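Local structure of response regulator aspartate phosphatase H (Bacillus subtilis, 3Q15) at residues 48-54 / 102-106; 60-65 / 88-92; 218-223 / 255-259. The protein dephosphorylates the sporulation phosphotransferase Spo0F and also acts on the response regulator ComA, so controlling both sporulation and competence. One frame throughout, in Å; residues are numbered along the deposited sequence.

Contacts 1 and 2 share helix 49-67, whose two ends meet successive parts of the chain: its start packs on helix 93-113 in contact 1, and residues 60-65 face the end of helix 81-89 and the turn after it in contact 2. Their centres are 18 Å apart and their nearest atoms about 7 Å, so they do not touch. Contact 3 lies later in the chain, in the TPR domain, its centre 30 Å from that of contact 1 and 46 Å from that of contact 2. A magnesium ion sits about 7 Å from the Ile-53 side chain of contact 1. The chain of another protein reaches contacts 1 and 2 but not the two segments of contact 3.

Contact 1 of 3, residues 48-54 / 102-106; sequences DQDLLIY and YSLFF
Tyr-54 and Tyr-102 overlap head to tail, each laying its CB on the other's ring. Tyr-102 CB sits over one face of the Tyr-54 ring, 3.4 Å from Tyr-54 CD1, and Tyr-54 CB returns the CH-pi contact over the Tyr-102 ring. With CG anti to the backbone nitrogen (chi1 -177°), Tyr-54 reaches across to helix 102-106, and its OH is hydrogen-bonded to Asn-17 of helix 9-24. Phe-106 completes the aromatic cluster, which joins the N-terminal domain to the first predicted TPR repeat across two helix segments set at 144°. The Phe-106 ring is almost parallel to that of Tyr-54 but slid aside, with Phe-106 CD2 3.7 Å from Tyr-54 CD2. Leu-51 CD2 covers one face of the Phe-106 ring, 4.0 Å from the centroid, and Phe-105 CD2 covers the opposite face. Asp-48 OD2 comes in at this ring's edge, 3.8 Å from Phe-106 CE1, while also bonding Ser-9; its OD1 caps the helix through weak bonds from Asp-50 N and Leu-51 N. Water 1 lies 2.6 Å from Tyr-102 OH and donates weakly to Asp-50 OD1, which also bonds a polar side chain on the chain of another protein.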
ATOM      1  N   ASP A  48      -1.148  18.502  18.668  1.00 54.55           N
ATOM      2  CA  ASP A  48      -1.723  17.215  18.293  1.00 53.79           C
ATOM      3  C   ASP A  48      -2.663  16.737  19.393  1.00 52.94           C
ATOM      4  O   ASP A  48      -2.243  16.053  20.327  1.00 47.33           O
ATOM      5  CB  ASP A  48      -0.626  16.171  18.057  1.00 54.09           C
ATOM      6  CG  ASP A  48      -1.166  14.875  17.466  1.00 54.42           C
ATOM      7  OD1 ASP A  48      -2.379  14.610  17.602  1.00 57.57           O
ATOM      8  OD2 ASP A  48      -0.377  14.119  16.863  1.00 50.04           O
ATOM      9  N   GLN A  49      -3.935  17.097  19.279  1.00 52.38           N
ATOM     10  CA  GLN A  49      -4.904  16.748  20.309  1.00 52.61           C
ATOM     11  C   GLN A  49      -5.066  15.235  20.478  1.00 49.87           C
ATOM     12  O   GLN A  49      -5.509  14.770  21.526  1.00 46.42           O
ATOM     13  CB  GLN A  49      -6.258  17.416  20.037  1.00 56.31           C
ATOM     14  CG  GLN A  49      -6.888  17.061  18.705  1.00 58.69           C
ATOM     15  CD  GLN A  49      -8.199  17.794  18.463  1.00 64.32           C
ATOM     16  OE1 GLN A  49      -8.679  17.868  17.332  1.00 68.44           O
ATOM     17  NE2 GLN A  49      -8.784  18.337  19.526  1.00 62.35           N
ATOM     18  N   ASP A  50      -4.702  14.472  19.449  1.00 48.76           N
ATOM     19  CA  ASP A  50      -4.783  13.017  19.523  1.00 47.20           C
ATOM     20  C   ASP A  50      -3.729  12.481  20.484  1.00 47.64           C
ATOM     21  O   ASP A  50      -3.973  11.524  21.220  1.00 46.44           O
ATOM     22  CB  ASP A  50      -4.584  12.382  18.146  1.00 49.89           C
ATOM     23  CG  ASP A  50      -5.668  12.765  17.163  1.00 56.03           C
ATOM     24  OD1 ASP A  50      -6.828  12.951  17.588  1.00 57.22           O
ATOM     25  OD2 ASP A  50      -5.354  12.876  15.959  1.00 62.22           O
ATOM     26  N   LEU A  51      -2.552  13.101  20.460  1.00 47.42           N
ATOM     27  CA  LEU A  51      -1.470  12.732  21.359  1.00 43.15           C
ATOM     28  C   LEU A  51      -1.883  13.013  22.799  1.00 42.53           C
ATOM     29  O   LEU A  51      -1.675  12.184  23.685  1.00 38.70           O
ATOM     30  CB  LEU A  51      -0.195  13.504  21.003  1.00 44.03           C
ATOM     31  CG  LEU A  51       1.108  13.126  21.723  1.00 43.79           C
ATOM     32  CD1 LEU A  51       1.105  13.608  23.168  1.00 40.11           C
ATOM     33  CD2 LEU A  51       1.353  11.624  21.648  1.00 38.05           C
ATOM     34  N   LEU A  52      -2.480  14.182  23.020  1.00 43.77           N
ATOM     35  CA  LEU A  52      -2.917  14.585  24.355  1.00 47.32           C
ATOM     36  C   LEU A  52      -3.963  13.635  24.934  1.00 48.39           C
ATOM     37  O   LEU A  52      -3.997  13.404  26.140  1.00 49.91           O
ATOM     38  CB  LEU A  52      -3.472  16.010  24.337  1.00 50.64           C
ATOM     39  CG  LEU A  52      -2.536  17.114  23.846  1.00 53.45           C
ATOM     40  CD1 LEU A  52      -3.221  18.466  23.950  1.00 55.49           C
ATOM     41  CD2 LEU A  52      -1.238  17.108  24.633  1.00 54.33           C
ATOM     42  N   ILE A  53      -4.823  13.100  24.072  1.00 47.27           N
ATOM     43  CA  ILE A  53      -5.804  12.110  24.493  1.00 40.91           C
ATOM     44  C   ILE A  53      -5.096  10.839  24.933  1.00 40.64           C
ATOM     45  O   ILE A  53      -5.409  10.273  25.976  1.00 39.64           O
ATOM     46  CB  ILE A  53      -6.785  11.764  23.359  1.00 43.24           C
ATOM     47  CG1 ILE A  53      -7.641  12.981  23.003  1.00 44.58           C
ATOM     48  CG2 ILE A  53      -7.669  10.593  23.763  1.00 47.08           C
ATOM     49  CD1 ILE A  53      -8.678  12.692  21.951  1.00 55.40           C
ATOM     50  N   TYR A  54      -4.132  10.400  24.130  1.00 41.06           N
ATOM     51  CA  TYR A  54      -3.334   9.220  24.450  1.00 40.87           C
ATOM     52  C   TYR A  54      -2.612   9.428  25.780  1.00 39.13           C
ATOM     53  O   TYR A  54      -2.519   8.515  26.602  1.00 37.81           O
ATOM     54  CB  TYR A  54      -2.333   8.948  23.324  1.00 37.05           C
ATOM     55  CG  TYR A  54      -1.488   7.706  23.501  1.00 37.81           C
ATOM     56  CD1 TYR A  54      -1.943   6.620  24.237  1.00 35.19           C
ATOM     57  CD2 TYR A  54      -0.222   7.624  22.930  1.00 38.72           C
ATOM     58  CE1 TYR A  54      -1.162   5.486  24.394  1.00 33.52           C
ATOM     59  CE2 TYR A  54       0.561   6.500  23.083  1.00 39.14           C
ATOM     60  CZ  TYR A  54       0.088   5.433  23.816  1.00 38.25           C
ATOM     61  OH  TYR A  54       0.876   4.311  23.970  1.00 38.15           O
ATOM     62  N   TYR A 102      -3.473   3.353  19.980  1.00 38.51           N
ATOM     63  CA  TYR A 102      -2.614   4.529  19.967  1.00 37.20           C
ATOM     64  C   TYR A 102      -1.130   4.168  19.923  1.00 40.68           C
ATOM     65  O   TYR A 102      -0.366   4.769  19.168  1.00 39.76           O
ATOM     66  CB  TYR A 102      -2.910   5.412  21.178  1.00 37.15           C
ATOM     67  CG  TYR A 102      -4.097   6.332  20.983  1.00 42.90           C
ATOM     68  CD1 TYR A 102      -5.002   6.556  22.014  1.00 41.17           C
ATOM     69  CD2 TYR A 102      -4.307   6.983  19.774  1.00 43.06           C
ATOM     70  CE1 TYR A 102      -6.084   7.396  21.845  1.00 44.37           C
ATOM     71  CE2 TYR A 102      -5.388   7.829  19.594  1.00 42.38           C
ATOM     72  CZ  TYR A 102      -6.274   8.030  20.638  1.00 44.85           C
ATOM     73  OH  TYR A 102      -7.355   8.863  20.484  1.00 49.93           O
ATOM     74  N   SER A 103      -0.723   3.193  20.731  1.00 38.60           N
ATOM     75  CA  SER A 103       0.685   2.819  20.795  1.00 39.53           C
ATOM     76  C   SER A 103       1.188   2.400  19.418  1.00 38.87           C
ATOM     77  O   SER A 103       2.293   2.757  19.022  1.00 40.44           O
ATOM     78  CB  SER A 103       0.920   1.698  21.817  1.00 40.03           C
ATOM     79  OG  SER A 103       0.288   0.492  21.412  1.00 39.77           O
ATOM     80  N   LEU A 104       0.360   1.650  18.699  1.00 36.31           N
ATOM     81  CA  LEU A 104       0.687   1.183  17.357  1.00 36.46           C
ATOM     82  C   LEU A 104       0.618   2.320  16.341  1.00 38.55           C
ATOM     83  O   LEU A 104       1.445   2.410  15.431  1.00 38.90           O
ATOM     84  CB  LEU A 104      -0.271   0.065  16.941  1.00 35.30           C
ATOM     85  CG  LEU A 104      -0.181  -1.252  17.714  1.00 41.37           C
ATOM     86  CD1 LEU A 104      -1.403  -2.120  17.449  1.00 36.72           C
ATOM     87  CD2 LEU A 104       1.106  -1.994  17.358  1.00 35.98           C
ATOM     88  N   PHE A 105      -0.379   3.184  16.496  1.00 38.84           N
ATOM     89  CA  PHE A 105      -0.571   4.292  15.575  1.00 40.74           C
ATOM     90  C   PHE A 105       0.609   5.250  15.629  1.00 38.47           C
ATOM     91  O   PHE A 105       1.242   5.524  14.611  1.00 35.09           O
ATOM     92  CB  PHE A 105      -1.871   5.044  15.872  1.00 41.82           C
ATOM     93  CG  PHE A 105      -2.060   6.273  15.023  1.00 42.00           C
ATOM     94  CD1 PHE A 105      -2.652   6.183  13.770  1.00 42.60           C
ATOM     95  CD2 PHE A 105      -1.628   7.513  15.469  1.00 42.17           C
ATOM     96  CE1 PHE A 105      -2.822   7.312  12.979  1.00 44.54           C
ATOM     97  CE2 PHE A 105      -1.792   8.648  14.684  1.00 45.12           C
ATOM     98  CZ  PHE A 105      -2.391   8.547  13.436  1.00 45.34           C
ATOM     99  N   PHE A 106       0.906   5.753  16.820  1.00 37.24           N
ATOM    100  CA  PHE A 106       2.004   6.696  16.981  1.00 37.19           C
ATOM    101  C   PHE A 106       3.368   6.079  16.693  1.00 37.83           C
ATOM    102  O   PHE A 106       4.297   6.783  16.312  1.00 34.22           O
ATOM    103  CB  PHE A 106       1.979   7.325  18.368  1.00 39.02           C
ATOM    104  CG  PHE A 106       0.919   8.364  18.522  1.00 39.42           C
ATOM    105  CD1 PHE A 106       1.037   9.584  17.879  1.00 40.07           C
ATOM    106  CD2 PHE A 106      -0.206   8.119  19.289  1.00 37.66           C
ATOM    107  CE1 PHE A 106       0.051  10.549  18.004  1.00 45.54           C
ATOM    108  CE2 PHE A 106      -1.191   9.080  19.420  1.00 43.26           C
ATOM    109  CZ  PHE A 106      -1.063  10.296  18.778  1.00 46.04           C
TER
HETATM  110  O   HOH W   1      -7.647  10.071  18.189  1.00 49.53           O

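Contact 2 of 3, residues 60-65 / 88-92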
ATOM      1  N   PHE A  60      -4.464   7.783  33.233  1.00 47.31           N
ATOM      2  CA  PHE A  60      -5.498   7.021  33.923  1.00 50.30           C
ATOM      3  C   PHE A  60      -5.021   5.590  34.149  1.00 48.86           C
ATOM      4  O   PHE A  60      -5.185   5.030  35.234  1.00 48.94           O
ATOM      5  CB  PHE A  60      -6.797   7.038  33.109  1.00 48.50           C
ATOM      6  CG  PHE A  60      -7.955   6.350  33.784  1.00 46.41           C
ATOM      7  CD1 PHE A  60      -8.635   6.967  34.822  1.00 45.26           C
ATOM      8  CD2 PHE A  60      -8.377   5.099  33.364  1.00 45.50           C
ATOM      9  CE1 PHE A  60      -9.703   6.339  35.442  1.00 46.58           C
ATOM     10  CE2 PHE A  60      -9.445   4.466  33.979  1.00 47.16           C
ATOM     11  CZ  PHE A  60     -10.110   5.088  35.018  1.00 46.91           C
ATOM     12  N   ARG A  61      -4.424   5.010  33.115  1.00 43.73           N
ATOM     13  CA  ARG A  61      -3.878   3.664  33.201  1.00 43.03           C
ATOM     14  C   ARG A  61      -2.776   3.619  34.255  1.00 46.31           C
ATOM     15  O   ARG A  61      -2.672   2.658  35.015  1.00 49.57           O
ATOM     16  CB  ARG A  61      -3.343   3.223  31.837  1.00 41.67           C
ATOM     17  CG  ARG A  61      -2.798   1.812  31.808  1.00 43.36           C
ATOM     18  CD  ARG A  61      -3.820   0.803  32.312  1.00 43.37           C
ATOM     19  NE  ARG A  61      -3.294  -0.559  32.246  1.00 41.44           N
ATOM     20  CZ  ARG A  61      -2.551  -1.113  33.196  1.00 42.33           C
ATOM     21  NH1 ARG A  61      -2.255  -0.425  34.289  1.00 43.98           N
ATOM     22  NH2 ARG A  61      -2.106  -2.354  33.058  1.00 43.41           N
ATOM     23  N   HIS A  62      -1.964   4.671  34.301  1.00 44.26           N
ATOM     24  CA  HIS A  62      -0.901   4.784  35.293  1.00 48.84           C
ATOM     25  C   HIS A  62      -1.466   4.810  36.710  1.00 53.21           C
ATOM     26  O   HIS A  62      -0.888   4.230  37.630  1.00 55.10           O
ATOM     27  CB  HIS A  62      -0.062   6.039  35.038  1.00 50.25           C
ATOM     28  CG  HIS A  62       1.015   6.264  36.055  1.00 52.15           C
ATOM     29  ND1 HIS A  62       2.312   5.833  35.874  1.00 53.92           N
ATOM     30  CD2 HIS A  62       0.987   6.877  37.263  1.00 55.53           C
ATOM     31  CE1 HIS A  62       3.037   6.171  36.928  1.00 56.57           C
ATOM     32  NE2 HIS A  62       2.257   6.804  37.784  1.00 56.50           N
ATOM     33  N   GLN A  63      -2.595   5.491  36.883  1.00 51.59           N
ATOM     34  CA  GLN A  63      -3.231   5.583  38.194  1.00 52.97           C
ATOM     35  C   GLN A  63      -3.830   4.237  38.606  1.00 53.58           C
ATOM     36  O   GLN A  63      -3.794   3.863  39.777  1.00 52.50           O
ATOM     37  CB  GLN A  63      -4.306   6.673  38.202  1.00 52.69           C
ATOM     38  CG  GLN A  63      -4.922   6.923  39.573  1.00 56.51           C
ATOM     39  CD  GLN A  63      -3.900   7.390  40.597  1.00 62.47           C
ATOM     40  OE1 GLN A  63      -3.018   8.192  40.287  1.00 64.02           O
ATOM     41  NE2 GLN A  63      -4.008   6.883  41.822  1.00 65.03           N
ATOM     42  N   LEU A  64      -4.380   3.513  37.637  1.00 52.37           N
ATOM     43  CA  LEU A  64      -4.883   2.171  37.892  1.00 52.72           C
ATOM     44  C   LEU A  64      -3.781   1.283  38.452  1.00 53.90           C
ATOM     45  O   LEU A  64      -4.018   0.483  39.353  1.00 57.45           O
ATOM     46  CB  LEU A  64      -5.455   1.552  36.614  1.00 49.28           C
ATOM     47  CG  LEU A  64      -6.842   2.032  36.182  1.00 49.44           C
ATOM     48  CD1 LEU A  64      -7.260   1.377  34.876  1.00 48.72           C
ATOM     49  CD2 LEU A  64      -7.867   1.752  37.274  1.00 53.43           C
ATOM     50  N   MET A  65      -2.573   1.424  37.912  1.00 53.44           N
ATOM     51  CA  MET A  65      -1.438   0.641  38.385  1.00 55.56           C
ATOM     52  C   MET A  65      -1.157   0.915  39.860  1.00 54.46           C
ATOM     53  O   MET A  65      -0.935  -0.010  40.641  1.00 58.65           O
ATOM     54  CB  MET A  65      -0.188   0.935  37.558  1.00 55.02           C
ATOM     55  CG  MET A  65       1.068   0.291  38.121  1.00 55.50           C
ATOM     56  SD  MET A  65       2.552   0.778  37.230  1.00 62.09           S
ATOM     57  CE  MET A  65       2.568   2.544  37.536  1.00 45.90           C
ATOM     58  N   ILE A  88      -6.297  -5.999  36.053  1.00 59.94           N
ATOM     59  CA  ILE A  88      -6.500  -4.608  35.670  1.00 58.14           C
ATOM     60  C   ILE A  88      -7.131  -4.467  34.285  1.00 54.55           C
ATOM     61  O   ILE A  88      -8.008  -3.633  34.084  1.00 55.56           O
ATOM     62  CB  ILE A  88      -5.175  -3.824  35.716  1.00 56.13           C
ATOM     63  CG1 ILE A  88      -4.652  -3.761  37.152  1.00 57.34           C
ATOM     64  CG2 ILE A  88      -5.354  -2.422  35.155  1.00 58.12           C
ATOM     65  CD1 ILE A  88      -3.360  -2.985  37.303  1.00 59.18           C
ATOM     66  N   GLU A  89      -6.685  -5.285  33.337  1.00 54.62           N
ATOM     67  CA  GLU A  89      -7.101  -5.142  31.940  1.00 54.45           C
ATOM     68  C   GLU A  89      -8.525  -5.625  31.653  1.00 56.83           C
ATOM     69  O   GLU A  89      -9.279  -4.966  30.934  1.00 56.09           O
ATOM     70  CB  GLU A  89      -6.118  -5.862  31.017  1.00 52.28           C
ATOM     71  CG  GLU A  89      -4.731  -5.266  31.012  1.00 54.93           C
ATOM     72  CD  GLU A  89      -3.804  -5.965  30.041  1.00 55.57           C
ATOM     73  OE1 GLU A  89      -2.669  -5.484  29.870  1.00 49.02           O
ATOM     74  OE2 GLU A  89      -4.211  -6.991  29.451  1.00 60.47           O
ATOM     75  N   THR A  90      -8.884  -6.777  32.206  1.00 60.05           N
ATOM     76  CA  THR A  90     -10.191  -7.376  31.948  1.00 63.28           C
ATOM     77  C   THR A  90     -11.356  -6.404  32.156  1.00 62.52           C
ATOM     78  O   THR A  90     -12.203  -6.260  31.276  1.00 66.20           O
ATOM     79  CB  THR A  90     -10.405  -8.654  32.778  1.00 68.28           C
ATOM     80  OG1 THR A  90      -9.406  -9.618  32.426  1.00 70.11           O
ATOM     81  CG2 THR A  90     -11.785  -9.242  32.515  1.00 70.94           C
ATOM     82  N   PRO A  91     -11.401  -5.729  33.315  1.00 61.87           N
ATOM     83  CA  PRO A  91     -12.474  -4.758  33.561  1.00 64.37           C
ATOM     84  C   PRO A  91     -12.311  -3.491  32.724  1.00 63.33           C
ATOM     85  O   PRO A  91     -13.226  -2.665  32.675  1.00 63.79           O
ATOM     86  CB  PRO A  91     -12.308  -4.417  35.047  1.00 64.12           C
ATOM     87  CG  PRO A  91     -11.443  -5.491  35.608  1.00 63.05           C
ATOM     88  CD  PRO A  91     -10.542  -5.898  34.498  1.00 61.08           C
ATOM     89  N   GLN A  92     -11.159  -3.341  32.078  1.00 49.40           N
ATOM     90  CA  GLN A  92     -10.879  -2.147  31.294  1.00 47.23           C
ATOM     91  C   GLN A  92     -10.655  -2.472  29.821  1.00 50.78           C
ATOM     92  O   GLN A  92      -9.652  -2.065  29.230  1.00 51.91           O
ATOM     93  CB  GLN A  92      -9.664  -1.413  31.863  1.00 45.19           C
ATOM     94  CG  GLN A  92      -9.866  -0.882  33.273  1.00 52.19           C
ATOM     95  CD  GLN A  92     -10.811   0.303  33.319  1.00 53.91           C
ATOM     96  OE1 GLN A  92     -11.125   0.899  32.290  1.00 56.69           O
ATOM     97  NE2 GLN A  92     -11.268   0.654  34.517  1.00 52.30           N
TER
HETATM   98  O   HOH W   2      -2.460  -3.064  30.561  1.00 67.52           O
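The guanidinium of Arg-61 lies flat against Ile-88, whose CG2 methyl sits over the centre of one face, 3.7 Å from Arg-61 CZ. Arg-61 leaves its helix with CG anti to the backbone nitrogen and then bends at chi2 (54°), a turn that swings the planar end toward residues 88-92. The two side chains meet at a slant, and the other branch of the isoleucine, ending in CD1, runs on to within 4.1 Å of Leu-64 O. Leu-64 sets out toward the facing segment and meets Gln-92 from the opposite direction, Leu-64 CD1 approaching Gln-92 CG at 3.8 Å. Gln-92 is itself folded at chi2 (-72°), and its amide nitrogen NE2 comes in at the edge of the Phe-60 ring, 4.3 Å from Phe-60 CE2. Around this row, Tyr-20 and Ile-23 of helix 9-24 touch Arg-61, and Leu-95 of helix 93-113 touches Phe-60 and Leu-64. The contact thus closes the last turns of helix 49-67 onto the corner between helices 81-89 and 93-113. Water 2, in the plane of the guanidinium, accepts from Arg-61 NH2 at 2.6 Å and donates to Glu-89 OE1 at 2.5 Å. The same OE1 forms a salt bridge with Arg-24, so Glu-89 probably balances two arginines, one directly and one through water, while the guanidinium face, its N-H groups in plane, takes the Ile-88 methyl.

Contact 3 of 3, residues 218-223 / 255-259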
ATOM      1  N   ASP A 218     -13.115  31.387   4.252  1.00 59.72           N
ATOM      2  CA  ASP A 218     -12.296  32.130   3.298  1.00 62.04           C
ATOM      3  C   ASP A 218     -10.987  31.425   2.947  1.00 60.88           C
ATOM      4  O   ASP A 218     -10.614  31.342   1.775  1.00 58.37           O
ATOM      5  CB  ASP A 218     -12.009  33.538   3.820  1.00 65.59           C
ATOM      6  CG  ASP A 218     -13.270  34.358   3.995  1.00 68.64           C
ATOM      7  OD1 ASP A 218     -13.369  35.083   5.007  1.00 72.49           O
ATOM      8  OD2 ASP A 218     -14.160  34.282   3.119  1.00 67.79           O
ATOM      9  N   ARG A 219     -10.286  30.920   3.955  1.00 61.28           N
ATOM     10  CA  ARG A 219      -9.021  30.245   3.696  1.00 61.67           C
ATOM     11  C   ARG A 219      -9.208  29.119   2.684  1.00 58.71           C
ATOM     12  O   ARG A 219      -8.471  29.033   1.702  1.00 58.44           O
ATOM     13  CB  ARG A 219      -8.394  29.714   4.986  1.00 63.49           C
ATOM     14  CG  ARG A 219      -7.142  28.875   4.753  1.00 65.36           C
ATOM     15  CD  ARG A 219      -6.348  28.686   6.035  1.00 69.18           C
ATOM     16  NE  ARG A 219      -5.854  29.961   6.547  1.00 73.90           N
ATOM     17  CZ  ARG A 219      -4.698  30.513   6.192  1.00 75.37           C
ATOM     18  NH1 ARG A 219      -3.905  29.899   5.322  1.00 74.29           N
ATOM     19  NH2 ARG A 219      -4.334  31.679   6.708  1.00 75.87           N
ATOM     20  N   PHE A 220     -10.201  28.265   2.916  1.00 54.73           N
ATOM     21  CA  PHE A 220     -10.439  27.129   2.031  1.00 53.15           C
ATOM     22  C   PHE A 220     -11.040  27.533   0.689  1.00 52.17           C
ATOM     23  O   PHE A 220     -10.960  26.785  -0.284  1.00 48.86           O
ATOM     24  CB  PHE A 220     -11.300  26.071   2.717  1.00 54.10           C
ATOM     25  CG  PHE A 220     -10.547  25.239   3.709  1.00 58.07           C
ATOM     26  CD1 PHE A 220      -9.557  24.365   3.288  1.00 56.65           C
ATOM     27  CD2 PHE A 220     -10.824  25.332   5.064  1.00 62.65           C
ATOM     28  CE1 PHE A 220      -8.855  23.599   4.201  1.00 59.17           C
ATOM     29  CE2 PHE A 220     -10.128  24.567   5.981  1.00 63.72           C
ATOM     30  CZ  PHE A 220      -9.143  23.700   5.551  1.00 61.65           C
ATOM     31  N   ILE A 221     -11.643  28.715   0.640  1.00 53.71           N
ATOM     32  CA  ILE A 221     -12.106  29.268  -0.624  1.00 53.37           C
ATOM     33  C   ILE A 221     -10.895  29.677  -1.456  1.00 52.26           C
ATOM     34  O   ILE A 221     -10.804  29.364  -2.643  1.00 54.70           O
ATOM     35  CB  ILE A 221     -13.036  30.485  -0.419  1.00 51.58           C
ATOM     36  CG1 ILE A 221     -14.357  30.047   0.215  1.00 51.63           C
ATOM     37  CG2 ILE A 221     -13.304  31.179  -1.744  1.00 47.69           C
ATOM     38  CD1 ILE A 221     -15.326  31.186   0.468  1.00 49.47           C
ATOM     39  N   ALA A 222      -9.960  30.369  -0.815  1.00 52.07           N
ATOM     40  CA  ALA A 222      -8.730  30.789  -1.471  1.00 52.84           C
ATOM     41  C   ALA A 222      -7.894  29.588  -1.904  1.00 50.27           C
ATOM     42  O   ALA A 222      -7.378  29.549  -3.022  1.00 49.71           O
ATOM     43  CB  ALA A 222      -7.927  31.686  -0.547  1.00 56.30           C
ATOM     44  N   ILE A 223      -7.760  28.609  -1.015  1.00 50.12           N
ATOM     45  CA  ILE A 223      -6.964  27.423  -1.311  1.00 48.33           C
ATOM     46  C   ILE A 223      -7.580  26.609  -2.441  1.00 46.86           C
ATOM     47  O   ILE A 223      -6.872  26.140  -3.332  1.00 48.49           O
ATOM     48  CB  ILE A 223      -6.786  26.523  -0.070  1.00 51.71           C
ATOM     49  CG1 ILE A 223      -5.984  27.255   1.008  1.00 53.00           C
ATOM     50  CG2 ILE A 223      -6.086  25.231  -0.451  1.00 52.76           C
ATOM     51  CD1 ILE A 223      -5.870  26.494   2.315  1.00 52.78           C
ATOM     52  N   LYS A 255      -8.613  38.872   2.558  1.00 73.26           N
ATOM     53  CA  LYS A 255      -8.944  38.116   3.766  1.00 73.90           C
ATOM     54  C   LYS A 255      -7.891  37.101   4.223  1.00 72.13           C
ATOM     55  O   LYS A 255      -7.840  36.758   5.404  1.00 75.75           O
ATOM     56  CB  LYS A 255     -10.304  37.430   3.611  1.00 76.22           C
ATOM     57  CG  LYS A 255     -11.470  38.398   3.487  1.00 79.91           C
ATOM     58  CD  LYS A 255     -12.798  37.670   3.492  1.00 82.02           C
ATOM     59  CE  LYS A 255     -13.962  38.646   3.444  1.00 85.06           C
ATOM     60  NZ  LYS A 255     -15.272  37.946   3.550  1.00 85.75           N
ATOM     61  N   VAL A 256      -7.063  36.615   3.303  1.00 66.89           N
ATOM     62  CA  VAL A 256      -6.027  35.642   3.663  1.00 65.78           C
ATOM     63  C   VAL A 256      -4.697  35.904   2.954  1.00 63.80           C
ATOM     64  O   VAL A 256      -4.301  35.149   2.065  1.00 62.79           O
ATOM     65  CB  VAL A 256      -6.486  34.192   3.394  1.00 66.92           C
ATOM     66  CG1 VAL A 256      -7.445  33.731   4.481  1.00 70.37           C
ATOM     67  CG2 VAL A 256      -7.134  34.082   2.023  1.00 67.15           C
ATOM     68  N   PRO A 257      -3.999  36.975   3.359  1.00 62.99           N
ATOM     69  CA  PRO A 257      -2.766  37.443   2.715  1.00 64.05           C
ATOM     70  C   PRO A 257      -1.613  36.441   2.768  1.00 64.67           C
ATOM     71  O   PRO A 257      -0.759  36.455   1.884  1.00 63.16           O
ATOM     72  CB  PRO A 257      -2.405  38.695   3.523  1.00 63.55           C
ATOM     73  CG  PRO A 257      -3.688  39.133   4.146  1.00 64.22           C
ATOM     74  CD  PRO A 257      -4.412  37.864   4.458  1.00 64.91           C
ATOM     75  N   ASP A 258      -1.582  35.587   3.784  1.00 65.92           N
ATOM     76  CA  ASP A 258      -0.461  34.667   3.951  1.00 65.97           C
ATOM     77  C   ASP A 258      -0.399  33.623   2.838  1.00 62.32           C
ATOM     78  O   ASP A 258       0.539  32.831   2.773  1.00 61.37           O
ATOM     79  CB  ASP A 258      -0.498  33.991   5.325  1.00 71.41           C
ATOM     80  CG  ASP A 258      -1.715  33.108   5.510  1.00 79.01           C
ATOM     81  OD1 ASP A 258      -2.785  33.438   4.952  1.00 84.41           O
ATOM     82  OD2 ASP A 258      -1.603  32.083   6.216  1.00 78.74           O
ATOM     83  N   LEU A 259      -1.403  33.627   1.965  1.00 60.00           N
ATOM     84  CA  LEU A 259      -1.422  32.723   0.821  1.00 54.91           C
ATOM     85  C   LEU A 259      -0.855  33.408  -0.415  1.00 52.17           C
ATOM     86  O   LEU A 259      -0.602  32.765  -1.430  1.00 52.49           O
ATOM     87  CB  LEU A 259      -2.847  32.245   0.536  1.00 53.35           C
ATOM     88  CG  LEU A 259      -3.459  31.296   1.566  1.00 52.96           C
ATOM     89  CD1 LEU A 259      -4.953  31.164   1.351  1.00 49.36           C
ATOM     90  CD2 LEU A 259      -2.777  29.935   1.509  1.00 52.02           C
TER
HETATM   91  O   HOH W   3     -16.940  35.186   3.763  1.00 64.79           O
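Arg-219 grips the carboxylate of Asp-258 mainly through NH2, which donates to OD2 at 2.8 Å and, more weakly, to OD1 at 2.9 Å. The bond to OD2 is fairly straight (153°) and meets the oxygen on its syn side. A weak third bond from Arg-219 NH1 also ends on OD2, so that oxygen takes two N-H groups. The two flat groups stand 76° apart, the carboxylate coming in at the guanidinium edge; a bend at chi3 (-63°) turns the arginine end to it. With an alanine in place of Arg-219, the Asp-258 carboxylate would probably lose its cationic mate and the bonds that hold it. At the other end, Asp-218 and Lys-255 form a long salt bridge, OD1 to NZ 3.7 Å. Water 3 spans it, donating to Asp-218 OD2 and accepting a weak bond from Lys-255 NZ. Between the charged pairs, Ala-222 CB is 3.6 Å from both Val-256 CG2 and Leu-259 CD1. This joins the start of helix 218-235 to the turn between helices 238-255 and 260-273 in the helical TPR array. Ion pairs thus flank a small apolar centre, the arginine pair close, the lysine pair longer and probably weaker.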